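Local coordinates for pyridine nucleotide-disulfide oxidoreductase-like protein (Myceliophthora thermophila, PDB 5MQ6) that uses FAD and NADPH to insert one oxygen atom beside the carbonyl of ketones, especially polycyclic ones, giving esters or lactones with high enantioselectivity, at residues 101-105 and 106-110; 502-505 and 506-510; 548-551 and 552-556; 575-578 and 579-583; 631-634 and 635-639. All blocks are in the same frame, centred on the assembly; numbering follows the deposited sequence.

Interaction 1 of 5, residues 101-105 and 106-110; sequences GLASG and PDDIL
Asp108 turns its carboxylate back onto the loop it has just left, and OD2 lies 2.9 Å from Gly105 N. This hydrogen bond is weak, since the N-H points well off the oxygen (118°). The amide of Ser104 is also close to OD2 but badly aimed, so it makes no bond there. Gly105 has no CB, which a carboxylate oxygen this near would hardly tolerate. A straighter bond runs the other way: Asp108 N donates to Gly105 O over 3.3 Å and closes the type I beta turn Gly105-Asp108. The carboxylate is in position because CG stands beside its own backbone N, opposite the carbonyl carbon (chi1 -74°). Beside the turn, the CD1 tip of Ile109 packs on the methyl of Ala103, with CD1 3.6 Å from Ala103 CB. Upstream, Gly101 ends helix 88-99 in a Schellman motif. The loop joins that helix to strand 109-112, the second connection of a Rossmann-type beta-alpha-beta crossover that starts at strand 78-84; strand 109-112 runs parallel to it. Lys80 bonds to Leu102 O, Ile109 reaches Leu97 of helix 88-99, and Leu102 packs against helix 541-562.

Interaction 2 of 5, residues 502-505 and 506-510; sequences KSLD and DKWQT
Ser503 is the N-cap of helix 504-511 and accepts the amide of Asp506: N to Ser503 OG measures 3.2 Å, and the N-H points almost straight at the hydroxyl (173°). OG can do this because it stands opposite its own backbone N (chi1 163°), which puts it within reach of the Asp506 amide. The CB of Ser503 also lies against Asp506 OD2. Backbone bonds then carry the helix on, beginning with Lys507 N to Ser503 O at 3.0 Å and followed by Trp508 N to Leu504 O and Gln509 N to Asp505 O. Among the polar side chains, Gln509 bends at chi2 and gives NE2 to Asp505 OD1 over 2.8 Å. The oxygen is met on its syn side, tilted out of the carboxylate plane, while the amide and carboxylate planes stand 58° apart. Ser487 OG also bonds to that OD1, and Gly484 O to NE2, so both groups are tied to the loop before helix 488-492. On another side, Lys502 CE and Lys507 CD touch, and one water accepts from Lys502 NZ and, weakly, from Lys507 NZ, which has a salt bridge to Glu576. Apolar contact is slight: Leu504 CD1 comes 4.3 Å from Trp508 CE3. Asp506 O accepts twice from Thr510, one turn later, from N at 2.9 Å and from OG1 at 2.7 Å.

Interaction 3 of 5, residues 548-551 and 552-556; sequences GTEH and IVQVI
Val555 lays a methyl over one face of the His551 imidazole, one helical turn back: CG2 sits 4.0 Å from the ring centroid, 21° off the normal, in a CH-pi contact offset toward the CE1 rim. The histidine CG lies opposite the backbone N (chi1 -176°), which brings the ring beside that methyl. The backbone bonds are regular for helix 541-562: Ile552 N to Gly548 O is 3.0 Å, and Val553 N to Thr549 O and Val555 N to His551 O follow the same i to i-4 pattern. Ile552 CG1 packs 3.3 Å from the carbonyl oxygen of Gly548, and the side chains of Glu550 and Gln554 cross, CG to CG 4.1 Å. The polar ends have partners beyond 548-556: His551 ND1 bonds to Arg641 NH2, Glu550 OE1 makes a salt bridge with Arg330, and Thr549 OG1 bonds back to Leu545 O, one turn earlier. With an alanine at His551, the methyl of Val555 would probably lose its ring partner and Arg641 its bond to ND1. The helix packs against two others and a strand: Thr549, Ile552 and Val553 face helix 88-99, His551 and Gln554 meet helix 630-641, and Ile552 and Ile556 rest on Phe528 of strand 527-529.

Interaction 4 of 5, residues 575-578 and 579-583; sequences AEEA and WSFEI
Within helix 573-585, the carbonyl of Glu576 is gripped twice by Ser580 four residues on, once by the amide and once by the hydroxyl. Ser580 N lies 2.9 Å from Glu576 O, and Ser580 OG, which donates, only 2.5 Å, a short bond. The two donors come from opposite faces of the carbonyl plane; a chi1 of -45° folds OG back toward the preceding turn, on the amide side of its residue. OG also has a weak bond to Gln534 NE2. An alanine in place of Ser580 would keep the amide bond, but Glu576 O is likely to lose its second donor and Gln534 its weak mate. A different pair lies on the more exposed flank. Phe581 turns its edge to Glu577, with CD1 3.2 Å from the backbone O, close to the ring plane, and CE1 3.6 Å from the carboxylate OE2; carboxylate and ring planes stand 56° apart. The bent chain of Glu577 has firmer partners in His511 at OE1 and Arg622 at OE2. Trp579, bonded through N to Ala575 O at 3.1 Å, carries its indole clear of segment 575-578 to give NE1 to Gln534 O and to meet His517 edge to face. A serine hydroxyl folded back on the carbonyl one turn earlier, sharing it with the regular helical amide, is a familiar way for an alpha-helix to satisfy a buried serine.

Interaction 5 of 5, residues 631-634 and 635-639; sequences ASYM and KLLQE
Leu637 reaches back to Tyr633, one turn earlier in helix 630-641. Its CB has a separate neighbour, Met634 O at 3.6 Å, whereas CG comes 3.3 Å from Tyr633 O, the oxygen that also accepts from Leu637 N in the regular i to i-4 bond. At CG the chain forks. CD1 reaches over one face of the phenol, 3.7 Å from CZ, and its line to the ring centroid is 21° off the normal, a CH-pi contact shifted toward the hydroxyl-bearing rim. CD2 stays beyond the rim, 3.9 Å from Tyr633 CE1. With its CG set opposite the carbonyl carbon (chi1 -60°), the leucine extends to the phenol, while the tyrosine CG lies opposite its N (chi1 173°) and brings the ring across the path of Leu637. The far end of the phenol is fixed separately, OH bonding to the backbone O of His517. Round the helix, Gln638 crosses Met634, its NE2 3.8 Å from the thioether chain at CG and slightly farther from CE; this is contact without a bond, backed by Gln638 N to Met634 O at 3.0 Å. The helix is held between neighbours: Tyr633 meets Pro531 and Ser535 in loops, Met634 and Gln638 touch Arg330 of helix 328-340, and Met634 and Leu637 rest on Val547 of helix 541-562.

The five contacts form a continuous chain of touching neighbours, interaction 1 to 3 to 5 to 4 to 2. Leu102 CD1 meets Ile556 CG2 at 3.9 Å, joining interactions 1 and 3; His551 ND1 lies 3.7 Å from Leu637 CB between interactions 3 and 5, whose centres are about 13 Å apart. Trp579 CH2 approaches Leu636 CD1 at 4.1 Å between 4 and 5, and interactions 2 and 4 are joined by a salt bridge, Lys507 NZ to Glu576 OE2 at 2.6 Å. Interaction 3 is nearest the cofactor: the Thr549 side chain lies about 8 Å from FAD, against about 13 Å for Leu504 and 14 Å for Ile109 and Tyr633. Interaction 4 is remote from the annotated sites.

Interaction 1 of 5, residues 101-105 and 106-110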
loop_
_atom_site.group_PDB
_atom_site.type_symbol
_atom_site.label_atom_id
_atom_site.label_comp_id
_atom_site.label_asym_id
_atom_site.label_seq_id
_atom_site.Cartn_x
_atom_site.Cartn_y
_atom_site.Cartn_z
ATOM N N GLY A 101 -28.074 4.139 0.076
ATOM C CA GLY A 101 -29.066 5.016 0.672
ATOM C C GLY A 101 -28.746 5.462 2.101
ATOM O O GLY A 101 -29.646 5.868 2.793
ATOM N N LEU A 102 -27.496 5.379 2.559
ATOM C CA LEU A 102 -27.143 5.757 3.939
ATOM C C LEU A 102 -26.664 7.221 4.114
ATOM O O LEU A 102 -26.481 7.671 5.209
ATOM C CB LEU A 102 -26.046 4.851 4.428
ATOM C CG LEU A 102 -26.430 3.379 4.512
ATOM C CD1 LEU A 102 -25.265 2.425 4.674
ATOM C CD2 LEU A 102 -27.324 3.223 5.677
ATOM N N ALA A 103 -26.485 7.940 3.031
ATOM C CA ALA A 103 -25.839 9.264 3.089
ATOM C C ALA A 103 -26.541 10.224 2.143
ATOM O O ALA A 103 -25.956 10.752 1.247
ATOM C CB ALA A 103 -24.360 9.170 2.777
ATOM N N SER A 104 -27.819 10.417 2.328
ATOM C CA SER A 104 -28.586 11.374 1.489
ATOM C C SER A 104 -28.598 12.801 1.989
ATOM O O SER A 104 -28.529 13.743 1.188
ATOM C CB SER A 104 -29.979 10.865 1.370
ATOM O OG SER A 104 -29.886 9.689 0.565
ATOM N N GLY A 105 -28.711 12.939 3.300
ATOM C CA GLY A 105 -28.553 14.204 4.000
ATOM C C GLY A 105 -27.254 14.994 3.811
ATOM O O GLY A 105 -26.165 14.461 3.571
ATOM N N PRO A 106 -27.339 16.287 3.981
ATOM C CA PRO A 106 -26.170 17.114 3.642
ATOM C C PRO A 106 -24.929 16.974 4.576
ATOM O O PRO A 106 -23.801 17.181 4.089
ATOM C CB PRO A 106 -26.753 18.526 3.689
ATOM C CG PRO A 106 -27.696 18.425 4.871
ATOM C CD PRO A 106 -28.389 17.063 4.670
ATOM N N ASP A 107 -25.142 16.621 5.861
ATOM C CA ASP A 107 -24.060 16.303 6.820
ATOM C C ASP A 107 -23.820 14.819 7.106
ATOM O O ASP A 107 -23.305 14.460 8.183
ATOM C CB ASP A 107 -24.378 16.932 8.165
ATOM C CG ASP A 107 -24.672 18.408 8.054
ATOM O OD1 ASP A 107 -23.994 19.072 7.227
ATOM O OD2 ASP A 107 -25.600 18.862 8.789
ATOM N N ASP A 108 -24.247 13.958 6.187
ATOM C CA ASP A 108 -24.073 12.552 6.364
ATOM C C ASP A 108 -22.635 12.053 6.175
ATOM O O ASP A 108 -22.312 11.011 6.657
ATOM C CB ASP A 108 -25.023 11.795 5.488
ATOM C CG ASP A 108 -26.444 11.842 5.996
ATOM O OD1 ASP A 108 -26.662 12.326 7.133
ATOM O OD2 ASP A 108 -27.348 11.367 5.269
ATOM N N ILE A 109 -21.808 12.786 5.439
ATOM C CA ILE A 109 -20.427 12.415 5.146
ATOM C C ILE A 109 -19.507 13.590 5.327
ATOM O O ILE A 109 -19.758 14.641 4.757
ATOM C CB ILE A 109 -20.255 11.872 3.710
ATOM C CG1 ILE A 109 -20.978 10.494 3.578
ATOM C CG2 ILE A 109 -18.717 11.747 3.361
ATOM C CD1 ILE A 109 -20.844 9.837 2.191
ATOM N N LEU A 110 -18.406 13.376 6.076
ATOM C CA LEU A 110 -17.225 14.169 6.007
ATOM C C LEU A 110 -16.067 13.255 5.783
ATOM O O LEU A 110 -15.810 12.378 6.590
ATOM C CB LEU A 110 -17.006 15.071 7.240
ATOM C CG LEU A 110 -15.783 16.014 7.085
ATOM C CD1 LEU A 110 -16.077 17.120 6.097
ATOM C CD2 LEU A 110 -15.354 16.623 8.410
#

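Interaction 2 of 5, residues 502-505 and 506-510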
loop_
_atom_site.group_PDB
_atom_site.type_symbol
_atom_site.label_atom_id
_atom_site.label_comp_id
_atom_site.label_asym_id
_atom_site.label_seq_id
_atom_site.Cartn_x
_atom_site.Cartn_y
_atom_site.Cartn_z
ATOM N N LYS A 502 -10.592 2.572 26.820
ATOM C CA LYS A 502 -9.665 1.548 26.310
ATOM C C LYS A 502 -8.998 1.881 24.909
ATOM O O LYS A 502 -9.685 2.152 23.896
ATOM C CB LYS A 502 -10.440 0.258 26.145
ATOM C CG LYS A 502 -9.569 -0.988 26.137
ATOM C CD LYS A 502 -10.358 -2.305 26.265
ATOM C CE LYS A 502 -10.758 -2.889 24.902
ATOM N NZ LYS A 502 -12.017 -3.691 24.926
ATOM N N SER A 503 -7.667 1.804 24.870
ATOM C CA SER A 503 -6.876 2.074 23.681
ATOM C C SER A 503 -6.839 0.894 22.718
ATOM O O SER A 503 -6.472 -0.246 23.088
ATOM C CB SER A 503 -5.443 2.413 24.035
ATOM O OG SER A 503 -4.702 2.258 22.813
ATOM N N LEU A 504 -7.166 1.152 21.468
ATOM C CA LEU A 504 -7.171 0.047 20.486
ATOM C C LEU A 504 -5.778 -0.586 20.444
ATOM O O LEU A 504 -5.619 -1.834 20.432
ATOM C CB LEU A 504 -7.604 0.526 19.082
ATOM C CG LEU A 504 -7.688 -0.566 17.997
ATOM C CD1 LEU A 504 -8.600 -1.704 18.425
ATOM C CD2 LEU A 504 -8.163 -0.009 16.686
ATOM N N ASP A 505 -4.774 0.280 20.432
ATOM C CA ASP A 505 -3.432 -0.223 20.234
ATOM C C ASP A 505 -2.938 -1.007 21.435
ATOM O O ASP A 505 -2.266 -1.994 21.306
ATOM C CB ASP A 505 -2.437 0.880 19.857
ATOM C CG ASP A 505 -1.133 0.303 19.365
ATOM O OD1 ASP A 505 -1.148 -0.552 18.442
ATOM O OD2 ASP A 505 -0.100 0.654 19.968
ATOM N N ASP A 506 -3.273 -0.569 22.614
ATOM C CA ASP A 506 -2.894 -1.335 23.804
ATOM C C ASP A 506 -3.541 -2.703 23.779
ATOM O O ASP A 506 -2.865 -3.710 23.986
ATOM C CB ASP A 506 -3.259 -0.593 25.059
ATOM C CG ASP A 506 -2.490 0.727 25.203
ATOM O OD1 ASP A 506 -1.389 0.900 24.619
ATOM O OD2 ASP A 506 -3.011 1.621 25.909
ATOM N N LYS A 507 -4.836 -2.769 23.450
ATOM C CA LYS A 507 -5.473 -4.099 23.259
ATOM C C LYS A 507 -4.683 -4.946 22.241
ATOM O O LYS A 507 -4.343 -6.111 22.480
ATOM C CB LYS A 507 -6.895 -3.929 22.766
ATOM C CG LYS A 507 -7.744 -5.194 22.692
ATOM C CD LYS A 507 -9.109 -4.918 22.100
ATOM C CE LYS A 507 -9.801 -6.208 21.676
ATOM N NZ LYS A 507 -11.073 -5.959 20.923
ATOM N N TRP A 508 -4.392 -4.361 21.093
ATOM C CA TRP A 508 -3.712 -5.062 20.028
ATOM C C TRP A 508 -2.353 -5.632 20.475
ATOM O O TRP A 508 -2.011 -6.752 20.169
ATOM C CB TRP A 508 -3.402 -4.064 18.910
ATOM C CG TRP A 508 -3.373 -4.694 17.593
ATOM C CD1 TRP A 508 -2.285 -5.129 16.908
ATOM C CD2 TRP A 508 -4.523 -4.949 16.765
ATOM N NE1 TRP A 508 -2.678 -5.626 15.679
ATOM C CE2 TRP A 508 -4.039 -5.501 15.555
ATOM C CE3 TRP A 508 -5.889 -4.699 16.906
ATOM C CZ2 TRP A 508 -4.857 -5.840 14.541
ATOM C CZ3 TRP A 508 -6.717 -5.051 15.853
ATOM C CH2 TRP A 508 -6.209 -5.602 14.710
ATOM N N GLN A 509 -1.571 -4.806 21.167
ATOM C CA GLN A 509 -0.199 -5.170 21.575
ATOM C C GLN A 509 -0.217 -6.167 22.753
ATOM O O GLN A 509 0.628 -7.038 22.813
ATOM C CB GLN A 509 0.590 -3.949 21.972
ATOM C CG GLN A 509 0.814 -2.839 20.966
ATOM C CD GLN A 509 1.175 -3.342 19.572
ATOM O OE1 GLN A 509 1.892 -4.320 19.452
ATOM N NE2 GLN A 509 0.670 -2.678 18.532
ATOM N N THR A 510 -1.183 -6.028 23.657
ATOM C CA THR A 510 -1.246 -6.824 24.834
ATOM C C THR A 510 -1.959 -8.117 24.660
ATOM O O THR A 510 -1.478 -9.110 25.128
ATOM C CB THR A 510 -1.918 -6.094 26.009
ATOM O OG1 THR A 510 -3.271 -5.771 25.651
ATOM C CG2 THR A 510 -1.190 -4.806 26.376
HETATM O O HOH W 1 -12.343 -6.392 23.825
#

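Interaction 3 of 5, residues 548-551 and 552-556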
loop_
_atom_site.group_PDB
_atom_site.type_symbol
_atom_site.label_atom_id
_atom_site.label_comp_id
_atom_site.label_asym_id
_atom_site.label_seq_id
_atom_site.Cartn_x
_atom_site.Cartn_y
_atom_site.Cartn_z
ATOM N N GLY A 548 -13.606 -5.068 0.697
ATOM C CA GLY A 548 -13.709 -4.646 2.068
ATOM C C GLY A 548 -14.712 -3.504 2.288
ATOM O O GLY A 548 -15.484 -3.566 3.239
ATOM N N THR A 549 -14.673 -2.486 1.452
ATOM C CA THR A 549 -15.631 -1.395 1.551
ATOM C C THR A 549 -17.078 -1.878 1.366
ATOM O O THR A 549 -17.963 -1.477 2.163
ATOM C CB THR A 549 -15.317 -0.183 0.625
ATOM O OG1 THR A 549 -15.400 -0.572 -0.709
ATOM C CG2 THR A 549 -13.925 0.501 0.979
ATOM N N GLU A 550 -17.290 -2.791 0.398
ATOM C CA GLU A 550 -18.609 -3.419 0.211
ATOM C C GLU A 550 -19.076 -4.175 1.456
ATOM O O GLU A 550 -20.237 -4.044 1.851
ATOM C CB GLU A 550 -18.606 -4.425 -0.892
ATOM C CG GLU A 550 -19.974 -5.096 -1.111
ATOM C CD GLU A 550 -19.935 -6.075 -2.240
ATOM O OE1 GLU A 550 -19.199 -7.080 -2.185
ATOM O OE2 GLU A 550 -20.654 -5.859 -3.201
ATOM N N HIS A 551 -18.207 -4.992 2.065
ATOM C CA HIS A 551 -18.649 -5.678 3.261
ATOM C C HIS A 551 -19.046 -4.698 4.383
ATOM O O HIS A 551 -20.075 -4.878 5.027
ATOM C CB HIS A 551 -17.492 -6.555 3.754
ATOM C CG HIS A 551 -17.832 -7.393 4.913
ATOM N ND1 HIS A 551 -18.874 -8.310 4.902
ATOM C CD2 HIS A 551 -17.300 -7.432 6.150
ATOM C CE1 HIS A 551 -18.962 -8.880 6.090
ATOM N NE2 HIS A 551 -18.021 -8.358 6.864
ATOM N N ILE A 552 -18.174 -3.721 4.653
ATOM C CA ILE A 552 -18.401 -2.773 5.736
ATOM C C ILE A 552 -19.762 -2.061 5.508
ATOM O O ILE A 552 -20.610 -1.969 6.413
ATOM C CB ILE A 552 -17.219 -1.788 5.848
ATOM C CG1 ILE A 552 -15.997 -2.561 6.382
ATOM C CG2 ILE A 552 -17.579 -0.635 6.793
ATOM C CD1 ILE A 552 -14.659 -1.851 6.314
ATOM N N VAL A 553 -19.972 -1.548 4.299
ATOM C CA VAL A 553 -21.180 -0.723 3.996
ATOM C C VAL A 553 -22.423 -1.608 4.052
ATOM O O VAL A 553 -23.522 -1.194 4.567
ATOM C CB VAL A 553 -21.044 0.065 2.655
ATOM C CG1 VAL A 553 -22.372 0.671 2.279
ATOM C CG2 VAL A 553 -19.985 1.178 2.820
ATOM N N GLN A 554 -22.277 -2.867 3.597
ATOM C CA GLN A 554 -23.406 -3.767 3.675
ATOM C C GLN A 554 -23.781 -4.200 5.126
ATOM O O GLN A 554 -24.961 -4.328 5.442
ATOM C CB GLN A 554 -23.215 -4.977 2.752
ATOM C CG GLN A 554 -23.247 -4.573 1.299
ATOM C CD GLN A 554 -24.604 -4.000 0.878
ATOM O OE1 GLN A 554 -25.630 -4.564 1.211
ATOM N NE2 GLN A 554 -24.609 -2.906 0.198
ATOM N N VAL A 555 -22.783 -4.403 5.996
ATOM C CA VAL A 555 -23.041 -4.700 7.392
ATOM C C VAL A 555 -23.755 -3.527 8.061
ATOM O O VAL A 555 -24.729 -3.691 8.856
ATOM C CB VAL A 555 -21.723 -4.992 8.098
ATOM C CG1 VAL A 555 -21.840 -4.888 9.621
ATOM C CG2 VAL A 555 -21.240 -6.392 7.690
ATOM N N ILE A 556 -23.231 -2.323 7.775
ATOM C CA ILE A 556 -23.868 -1.129 8.309
ATOM C C ILE A 556 -25.329 -0.967 7.777
ATOM O O ILE A 556 -26.270 -0.589 8.530
ATOM C CB ILE A 556 -23.023 0.142 7.953
ATOM C CG1 ILE A 556 -21.722 0.117 8.807
ATOM C CG2 ILE A 556 -23.846 1.431 8.185
ATOM C CD1 ILE A 556 -20.692 1.143 8.288
#

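Interaction 4 of 5, residues 575-578 and 579-583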
loop_
_atom_site.group_PDB
_atom_site.type_symbol
_atom_site.label_atom_id
_atom_site.label_comp_id
_atom_site.label_asym_id
_atom_site.label_seq_id
_atom_site.Cartn_x
_atom_site.Cartn_y
_atom_site.Cartn_z
ATOM N N ALA A 575 -16.940 -13.355 19.274
ATOM C CA ALA A 575 -16.912 -13.500 17.794
ATOM C C ALA A 575 -15.515 -13.117 17.277
ATOM O O ALA A 575 -14.931 -13.842 16.464
ATOM C CB ALA A 575 -17.982 -12.679 17.145
ATOM N N GLU A 576 -14.912 -12.053 17.804
ATOM C CA GLU A 576 -13.558 -11.675 17.382
ATOM C C GLU A 576 -12.493 -12.699 17.798
ATOM O O GLU A 576 -11.435 -12.907 17.129
ATOM C CB GLU A 576 -13.245 -10.275 17.836
ATOM C CG GLU A 576 -12.730 -10.125 19.247
ATOM C CD GLU A 576 -12.378 -8.695 19.604
ATOM O OE1 GLU A 576 -12.568 -7.778 18.757
ATOM O OE2 GLU A 576 -11.928 -8.463 20.782
ATOM N N GLU A 577 -12.744 -13.335 18.933
ATOM C CA GLU A 577 -11.817 -14.312 19.418
ATOM C C GLU A 577 -11.907 -15.630 18.619
ATOM O O GLU A 577 -10.901 -16.214 18.287
ATOM C CB GLU A 577 -12.044 -14.512 20.909
ATOM C CG GLU A 577 -10.847 -15.094 21.576
ATOM C CD GLU A 577 -9.703 -14.148 21.712
ATOM O OE1 GLU A 577 -9.787 -12.930 21.437
ATOM O OE2 GLU A 577 -8.677 -14.655 22.123
ATOM N N ALA A 578 -13.097 -16.052 18.243
ATOM C CA ALA A 578 -13.242 -17.147 17.338
ATOM C C ALA A 578 -12.515 -16.878 15.998
ATOM O O ALA A 578 -11.856 -17.745 15.445
ATOM C CB ALA A 578 -14.730 -17.412 17.121
ATOM N N TRP A 579 -12.637 -15.643 15.502
ATOM C CA TRP A 579 -12.133 -15.306 14.182
ATOM C C TRP A 579 -10.586 -15.348 14.291
ATOM O O TRP A 579 -9.886 -15.906 13.420
ATOM C CB TRP A 579 -12.685 -13.908 13.766
ATOM C CG TRP A 579 -12.122 -13.506 12.425
ATOM C CD1 TRP A 579 -11.196 -12.621 12.184
ATOM C CD2 TRP A 579 -12.453 -14.120 11.190
ATOM N NE1 TRP A 579 -10.907 -12.598 10.820
ATOM C CE2 TRP A 579 -11.666 -13.539 10.204
ATOM C CE3 TRP A 579 -13.353 -15.120 10.829
ATOM C CZ2 TRP A 579 -11.735 -13.901 8.908
ATOM C CZ3 TRP A 579 -13.411 -15.508 9.517
ATOM C CH2 TRP A 579 -12.645 -14.870 8.569
ATOM N N SER A 580 -10.078 -14.841 15.446
ATOM C CA SER A 580 -8.655 -14.812 15.727
ATOM C C SER A 580 -8.038 -16.218 15.822
ATOM O O SER A 580 -6.931 -16.418 15.284
ATOM C CB SER A 580 -8.290 -13.895 16.919
ATOM O OG SER A 580 -8.936 -12.659 16.874
ATOM N N PHE A 581 -8.763 -17.185 16.417
ATOM C CA PHE A 581 -8.333 -18.588 16.398
ATOM C C PHE A 581 -8.436 -19.138 14.976
ATOM O O PHE A 581 -7.620 -19.943 14.563
ATOM C CB PHE A 581 -9.052 -19.445 17.455
ATOM C CG PHE A 581 -8.449 -19.309 18.815
ATOM C CD1 PHE A 581 -8.661 -18.161 19.545
ATOM C CD2 PHE A 581 -7.534 -20.262 19.296
ATOM C CE1 PHE A 581 -8.035 -17.953 20.767
ATOM C CE2 PHE A 581 -6.901 -20.081 20.539
ATOM C CZ PHE A 581 -7.139 -18.914 21.279
ATOM N N GLU A 582 -9.413 -18.696 14.189
ATOM C CA GLU A 582 -9.403 -19.060 12.750
ATOM C C GLU A 582 -8.092 -18.596 12.093
ATOM O O GLU A 582 -7.447 -19.390 11.393
ATOM C CB GLU A 582 -10.635 -18.579 11.994
ATOM C CG GLU A 582 -10.702 -18.807 10.524
ATOM C CD GLU A 582 -10.811 -20.295 10.143
ATOM O OE1 GLU A 582 -11.075 -21.145 11.014
ATOM O OE2 GLU A 582 -10.642 -20.602 8.921
ATOM N N ILE A 583 -7.691 -17.351 12.336
ATOM C CA ILE A 583 -6.518 -16.821 11.694
ATOM C C ILE A 583 -5.265 -17.685 12.112
ATOM O O ILE A 583 -4.420 -18.032 11.237
ATOM C CB ILE A 583 -6.325 -15.341 12.034
ATOM C CG1 ILE A 583 -7.505 -14.475 11.436
ATOM C CG2 ILE A 583 -4.881 -14.884 11.671
ATOM C CD1 ILE A 583 -7.639 -14.478 9.904
#

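Interaction 5 of 5, residues 631-634 and 635-639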
loop_
_atom_site.group_PDB
_atom_site.type_symbol
_atom_site.label_atom_id
_atom_site.label_comp_id
_atom_site.label_asym_id
_atom_site.label_seq_id
_atom_site.Cartn_x
_atom_site.Cartn_y
_atom_site.Cartn_z
ATOM N N ALA A 631 -10.564 -14.478 -3.318
ATOM C CA ALA A 631 -11.878 -14.964 -3.779
ATOM C C ALA A 631 -12.583 -15.717 -2.667
ATOM O O ALA A 631 -13.803 -15.587 -2.474
ATOM C CB ALA A 631 -11.747 -15.924 -5.019
ATOM N N SER A 632 -11.803 -16.571 -1.981
ATOM C CA SER A 632 -12.327 -17.377 -0.868
ATOM C C SER A 632 -12.844 -16.495 0.328
ATOM O O SER A 632 -13.942 -16.674 0.793
ATOM C CB SER A 632 -11.235 -18.313 -0.387
ATOM O OG SER A 632 -11.696 -19.061 0.734
ATOM N N TYR A 633 -12.063 -15.533 0.770
ATOM C CA TYR A 633 -12.489 -14.553 1.751
ATOM C C TYR A 633 -13.810 -13.814 1.317
ATOM O O TYR A 633 -14.819 -13.708 2.096
ATOM C CB TYR A 633 -11.307 -13.600 1.984
ATOM C CG TYR A 633 -11.567 -12.384 2.840
ATOM C CD1 TYR A 633 -11.963 -12.524 4.150
ATOM C CD2 TYR A 633 -11.398 -11.092 2.324
ATOM C CE1 TYR A 633 -12.138 -11.427 4.976
ATOM C CE2 TYR A 633 -11.576 -9.951 3.087
ATOM C CZ TYR A 633 -11.975 -10.118 4.430
ATOM O OH TYR A 633 -12.162 -9.034 5.218
ATOM N N MET A 634 -13.791 -13.333 0.068
ATOM C CA MET A 634 -14.963 -12.673 -0.505
ATOM C C MET A 634 -16.222 -13.503 -0.426
ATOM O O MET A 634 -17.294 -12.982 -0.072
ATOM C CB MET A 634 -14.706 -12.320 -1.967
ATOM C CG MET A 634 -15.828 -11.622 -2.717
ATOM S SD MET A 634 -15.358 -11.447 -4.465
ATOM C CE MET A 634 -15.737 -13.149 -4.902
ATOM N N LYS A 635 -16.112 -14.739 -0.890
ATOM C CA LYS A 635 -17.245 -15.674 -0.845
ATOM C C LYS A 635 -17.724 -15.887 0.629
ATOM O O LYS A 635 -18.912 -15.923 0.913
ATOM C CB LYS A 635 -16.880 -17.003 -1.533
ATOM C CG LYS A 635 -17.822 -18.179 -1.217
ATOM C CD LYS A 635 -19.261 -18.023 -1.752
ATOM C CE LYS A 635 -19.725 -19.237 -2.583
ATOM N NZ LYS A 635 -20.663 -18.839 -3.679
ATOM N N LEU A 636 -16.785 -16.038 1.536
ATOM C CA LEU A 636 -17.089 -16.192 2.966
ATOM C C LEU A 636 -17.926 -15.000 3.480
ATOM O O LEU A 636 -18.879 -15.197 4.160
ATOM C CB LEU A 636 -15.801 -16.354 3.769
ATOM C CG LEU A 636 -15.953 -16.546 5.316
ATOM C CD1 LEU A 636 -14.711 -17.175 5.878
ATOM C CD2 LEU A 636 -16.071 -15.223 6.029
ATOM N N LEU A 637 -17.559 -13.760 3.088
ATOM C CA LEU A 637 -18.284 -12.602 3.481
ATOM C C LEU A 637 -19.669 -12.570 2.899
ATOM O O LEU A 637 -20.635 -12.245 3.601
ATOM C CB LEU A 637 -17.527 -11.294 3.106
ATOM C CG LEU A 637 -16.133 -11.183 3.762
ATOM C CD1 LEU A 637 -15.491 -9.912 3.257
ATOM C CD2 LEU A 637 -16.065 -11.185 5.277
ATOM N N GLN A 638 -19.773 -12.952 1.625
ATOM C CA GLN A 638 -21.081 -12.990 0.937
ATOM C C GLN A 638 -21.991 -13.941 1.689
ATOM O O GLN A 638 -23.104 -13.570 2.054
ATOM C CB GLN A 638 -20.968 -13.458 -0.535
ATOM C CG GLN A 638 -20.309 -12.429 -1.425
ATOM C CD GLN A 638 -19.845 -12.941 -2.777
ATOM O OE1 GLN A 638 -19.769 -14.152 -2.989
ATOM N NE2 GLN A 638 -19.510 -11.997 -3.708
ATOM N N GLU A 639 -21.483 -15.126 2.012
ATOM C CA GLU A 639 -22.345 -16.058 2.747
ATOM C C GLU A 639 -22.738 -15.523 4.134
ATOM O O GLU A 639 -23.862 -15.705 4.597
ATOM C CB GLU A 639 -21.709 -17.431 2.850
ATOM C CG GLU A 639 -21.558 -18.048 1.450
ATOM C CD GLU A 639 -20.687 -19.297 1.441
ATOM O OE1 GLU A 639 -20.020 -19.639 2.449
ATOM O OE2 GLU A 639 -20.675 -19.977 0.409
#